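PDB 1UFB: TT1696 protein from Thermus thermophilus, which is of unknown function but carries a HEPN domain and may bind DNA. Local coordinates for residues A[83-88]-A[106-111]. Sequence-based numbering, arbitrary orientation.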
ATOM      1  N   ASP A  83       2.120  13.439  -0.230  1.00 24.46           N
ATOM      2  CA  ASP A  83       3.205  12.815  -0.980  1.00 27.39           C
ATOM      3  C   ASP A  83       4.220  12.152  -0.101  1.00 29.77           C
ATOM      4  O   ASP A  83       4.858  11.189  -0.489  1.00 32.87           O
ATOM      5  CB  ASP A  83       3.856  13.832  -1.954  1.00 27.51           C
ATOM      6  CG  ASP A  83       3.070  13.931  -3.278  1.00 29.94           C
ATOM      7  OD1 ASP A  83       2.128  13.108  -3.423  1.00 28.25           O
ATOM      8  OD2 ASP A  83       3.371  14.792  -4.165  1.00 27.60           O
ATOM      9  N   LYS A  84       4.309  12.621   1.111  1.00 28.26           N
ATOM     10  CA  LYS A  84       5.203  12.022   2.096  1.00 29.82           C
ATOM     11  C   LYS A  84       4.609  10.764   2.706  1.00 26.20           C
ATOM     12  O   LYS A  84       5.239  10.155   3.573  1.00 25.85           O
ATOM     13  CB  LYS A  84       5.438  12.974   3.248  1.00 30.80           C
ATOM     14  CG  LYS A  84       5.947  14.316   2.777  1.00 37.30           C
ATOM     15  CD  LYS A  84       7.239  14.167   1.972  1.00 41.31           C
ATOM     16  CE  LYS A  84       8.079  15.421   2.205  1.00 46.91           C
ATOM     17  NZ  LYS A  84       7.576  16.114   3.454  1.00 47.25           N
ATOM     18  N   TYR A  85       3.406  10.364   2.290  1.00 25.49           N
ATOM     19  CA  TYR A  85       2.792   9.152   2.886  1.00 20.96           C
ATOM     20  C   TYR A  85       2.851   7.910   1.991  1.00 23.35           C
ATOM     21  O   TYR A  85       2.344   6.859   2.403  1.00 22.14           O
ATOM     22  CB  TYR A  85       1.328   9.416   3.277  1.00 23.32           C
ATOM     23  CG  TYR A  85       1.184  10.531   4.334  1.00 24.34           C
ATOM     24  CD1 TYR A  85       0.037  11.346   4.379  1.00 25.35           C
ATOM     25  CD2 TYR A  85       2.173  10.727   5.290  1.00 26.44           C
ATOM     26  CE1 TYR A  85      -0.129  12.356   5.373  1.00 24.63           C
ATOM     27  CE2 TYR A  85       2.013  11.729   6.307  1.00 28.66           C
ATOM     28  CZ  TYR A  85       0.853  12.527   6.325  1.00 29.46           C
ATOM     29  OH  TYR A  85       0.614  13.475   7.313  1.00 31.36           O
ATOM     30  N   TYR A  86       3.392   8.034   0.769  1.00 21.50           N
ATOM     31  CA  TYR A  86       3.443   6.863  -0.087  1.00 19.62           C
ATOM     32  C   TYR A  86       4.489   5.823   0.415  1.00 19.96           C
ATOM     33  O   TYR A  86       4.185   4.647   0.611  1.00 19.84           O
ATOM     34  CB  TYR A  86       3.699   7.284  -1.550  1.00 20.29           C
ATOM     35  CG  TYR A  86       3.879   6.095  -2.458  1.00 21.67           C
ATOM     36  CD1 TYR A  86       2.810   5.211  -2.725  1.00 22.85           C
ATOM     37  CD2 TYR A  86       5.180   5.766  -2.933  1.00 24.15           C
ATOM     38  CE1 TYR A  86       3.057   3.973  -3.471  1.00 24.97           C
ATOM     39  CE2 TYR A  86       5.426   4.599  -3.617  1.00 27.67           C
ATOM     40  CZ  TYR A  86       4.382   3.715  -3.891  1.00 24.83           C
ATOM     41  OH  TYR A  86       4.726   2.630  -4.638  1.00 29.64           O
ATOM     42  N   ILE A  87       5.706   6.266   0.675  1.00 20.52           N
ATOM     43  CA  ILE A  87       6.728   5.353   1.131  1.00 21.43           C
ATOM     44  C   ILE A  87       7.011   5.316   2.669  1.00 24.03           C
ATOM     45  O   ILE A  87       7.017   4.235   3.259  1.00 21.82           O
ATOM     46  CB  ILE A  87       8.095   5.578   0.297  1.00 25.16           C
ATOM     47  CG1 ILE A  87       8.033   4.698  -0.988  1.00 26.19           C
ATOM     48  CG2 ILE A  87       9.361   5.099   1.132  1.00 23.49           C
ATOM     49  CD1 ILE A  87       9.042   5.069  -2.177  1.00 28.16           C
ATOM     50  N   PRO A  88       7.188   6.486   3.329  1.00 27.06           N
ATOM     51  CA  PRO A  88       7.485   6.539   4.779  1.00 27.75           C
ATOM     52  C   PRO A  88       6.512   5.885   5.722  1.00 26.58           C
ATOM     53  O   PRO A  88       6.875   5.477   6.813  1.00 25.94           O
ATOM     54  CB  PRO A  88       7.683   8.061   5.057  1.00 29.52           C
ATOM     55  CG  PRO A  88       8.287   8.562   3.667  1.00 28.42           C
ATOM     56  CD  PRO A  88       7.270   7.832   2.722  1.00 27.81           C
ATOM     57  N   ARG A 106      -2.990   9.623  15.319  1.00 25.94           N
ATOM     58  CA  ARG A 106      -4.369   9.732  14.873  1.00 26.83           C
ATOM     59  C   ARG A 106      -4.641  11.117  14.230  1.00 28.23           C
ATOM     60  O   ARG A 106      -5.352  11.219  13.200  1.00 26.91           O
ATOM     61  CB  ARG A 106      -5.383   9.497  16.026  1.00 25.35           C
ATOM     62  CG  ARG A 106      -6.893   9.696  15.641  1.00 24.51           C
ATOM     63  CD  ARG A 106      -7.911   9.450  16.838  1.00 27.57           C
ATOM     64  NE  ARG A 106      -7.743  10.485  17.899  1.00 29.80           N
ATOM     65  CZ  ARG A 106      -8.223  11.722  17.868  1.00 30.47           C
ATOM     66  NH1 ARG A 106      -8.933  12.139  16.823  1.00 27.28           N
ATOM     67  NH2 ARG A 106      -7.974  12.570  18.890  1.00 30.20           N
ATOM     68  N   LEU A 107      -4.156  12.193  14.865  1.00 26.21           N
ATOM     69  CA  LEU A 107      -4.461  13.510  14.315  1.00 25.54           C
ATOM     70  C   LEU A 107      -3.873  13.643  12.903  1.00 26.16           C
ATOM     71  O   LEU A 107      -4.472  14.296  12.032  1.00 26.13           O
ATOM     72  CB  LEU A 107      -3.925  14.671  15.206  1.00 25.01           C
ATOM     73  CG  LEU A 107      -4.605  14.717  16.599  1.00 28.90           C
ATOM     74  CD1 LEU A 107      -3.855  15.778  17.523  1.00 28.20           C
ATOM     75  CD2 LEU A 107      -6.094  15.129  16.438  1.00 27.53           C
ATOM     76  N   GLU A 108      -2.673  13.115  12.721  1.00 26.16           N
ATOM     77  CA  GLU A 108      -2.061  13.151  11.371  1.00 29.44           C
ATOM     78  C   GLU A 108      -2.916  12.425  10.319  1.00 27.64           C
ATOM     79  O   GLU A 108      -3.081  12.888   9.173  1.00 28.21           O
ATOM     80  CB  GLU A 108      -0.788  12.405  11.360  1.00 30.54           C
ATOM     81  CG  GLU A 108       0.372  13.202  11.654  1.00 37.42           C
ATOM     82  CD  GLU A 108       1.559  12.353  11.340  1.00 40.36           C
ATOM     83  OE1 GLU A 108       1.799  11.505  12.203  1.00 31.31           O
ATOM     84  OE2 GLU A 108       2.199  12.512  10.222  1.00 45.18           O
ATOM     85  N   ALA A 109      -3.369  11.240  10.689  1.00 25.42           N
ATOM     86  CA  ALA A 109      -4.197  10.439   9.795  1.00 22.38           C
ATOM     87  C   ALA A 109      -5.533  11.110   9.588  1.00 23.96           C
ATOM     88  O   ALA A 109      -6.092  11.047   8.484  1.00 25.71           O
ATOM     89  CB  ALA A 109      -4.393   8.976  10.408  1.00 23.61           C
ATOM     90  N   GLU A 110      -6.134  11.755  10.630  1.00 24.87           N
ATOM     91  CA  GLU A 110      -7.429  12.443  10.303  1.00 23.09           C
ATOM     92  C   GLU A 110      -7.194  13.593   9.344  1.00 23.87           C
ATOM     93  O   GLU A 110      -7.979  13.847   8.408  1.00 25.84           O
ATOM     94  CB  GLU A 110      -8.212  12.924  11.594  1.00 21.14           C
ATOM     95  CG  GLU A 110      -8.558  11.721  12.478  1.00 23.86           C
ATOM     96  CD  GLU A 110      -9.480  12.041  13.665  1.00 28.21           C
ATOM     97  OE1 GLU A 110      -9.836  13.217  13.801  1.00 26.43           O
ATOM     98  OE2 GLU A 110      -9.812  11.095  14.417  1.00 25.39           O
ATOM     99  N   GLU A 111      -6.088  14.298   9.545  1.00 24.23           N
ATOM    100  CA  GLU A 111      -5.753  15.374   8.625  1.00 25.57           C
ATOM    101  C   GLU A 111      -5.526  14.761   7.212  1.00 27.33           C
ATOM    102  O   GLU A 111      -5.998  15.294   6.186  1.00 27.13           O
ATOM    103  CB  GLU A 111      -4.480  16.092   9.072  1.00 27.93           C
ATOM    104  CG  GLU A 111      -4.022  17.071   7.993  1.00 30.05           C
ATOM    105  CD  GLU A 111      -2.718  17.691   8.398  1.00 39.05           C
ATOM    106  OE1 GLU A 111      -1.633  17.011   8.318  1.00 31.74           O
ATOM    107  OE2 GLU A 111      -2.824  18.872   8.826  1.00 39.75           O
TER
HETATM  108  O   HOH W   1      -1.607  14.513   7.687  1.00 27.67           O
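Tyr85 reaches from the loop after helix 73-83 to the first turns of helix 106-126, where its hydroxyl meets Glu108 and, through a water, Glu111. The residue is the third of a type I beta turn from Asp83 to Tyr86, and CB points toward the helix. With CG anti to the carbonyl carbon (chi1 -61°), the ring extends across the gap between the backbones, whose closest CA atoms, those of Tyr85 and Ala109, are 9.9 Å apart. Tyr85 CE2 lies 4.0 Å from Glu108 OE2, which approaches the ring obliquely, and Tyr85 CZ is 4.1 Å from the same oxygen. The ring and carboxylate planes are turned 64° against each other, and Tyr85 OH ends 3.4 Å from Glu108 OE2. The other carboxylate oxygen, OE1, accepts a hydrogen bond from Thr105 N, which probably helps to hold the acid at the start of its own helix. In the plane of the ring, beyond its edge, Tyr85 OH donates to a water at 2.5 Å. That water in turn donates hydrogen bonds to Glu108 O and Glu111 OE1, each 2.6 Å from its oxygen, tying the buried tyrosine to backbone and side chain of the helix. Tyr85 also touches Tyr104 in the preceding loop and Cys31 of helix 27-48, fastening its loop to the bundle, while Ala109 packs helix 106-126 against Ala30 of helix 27-48 and Leu22 of helix 4-24.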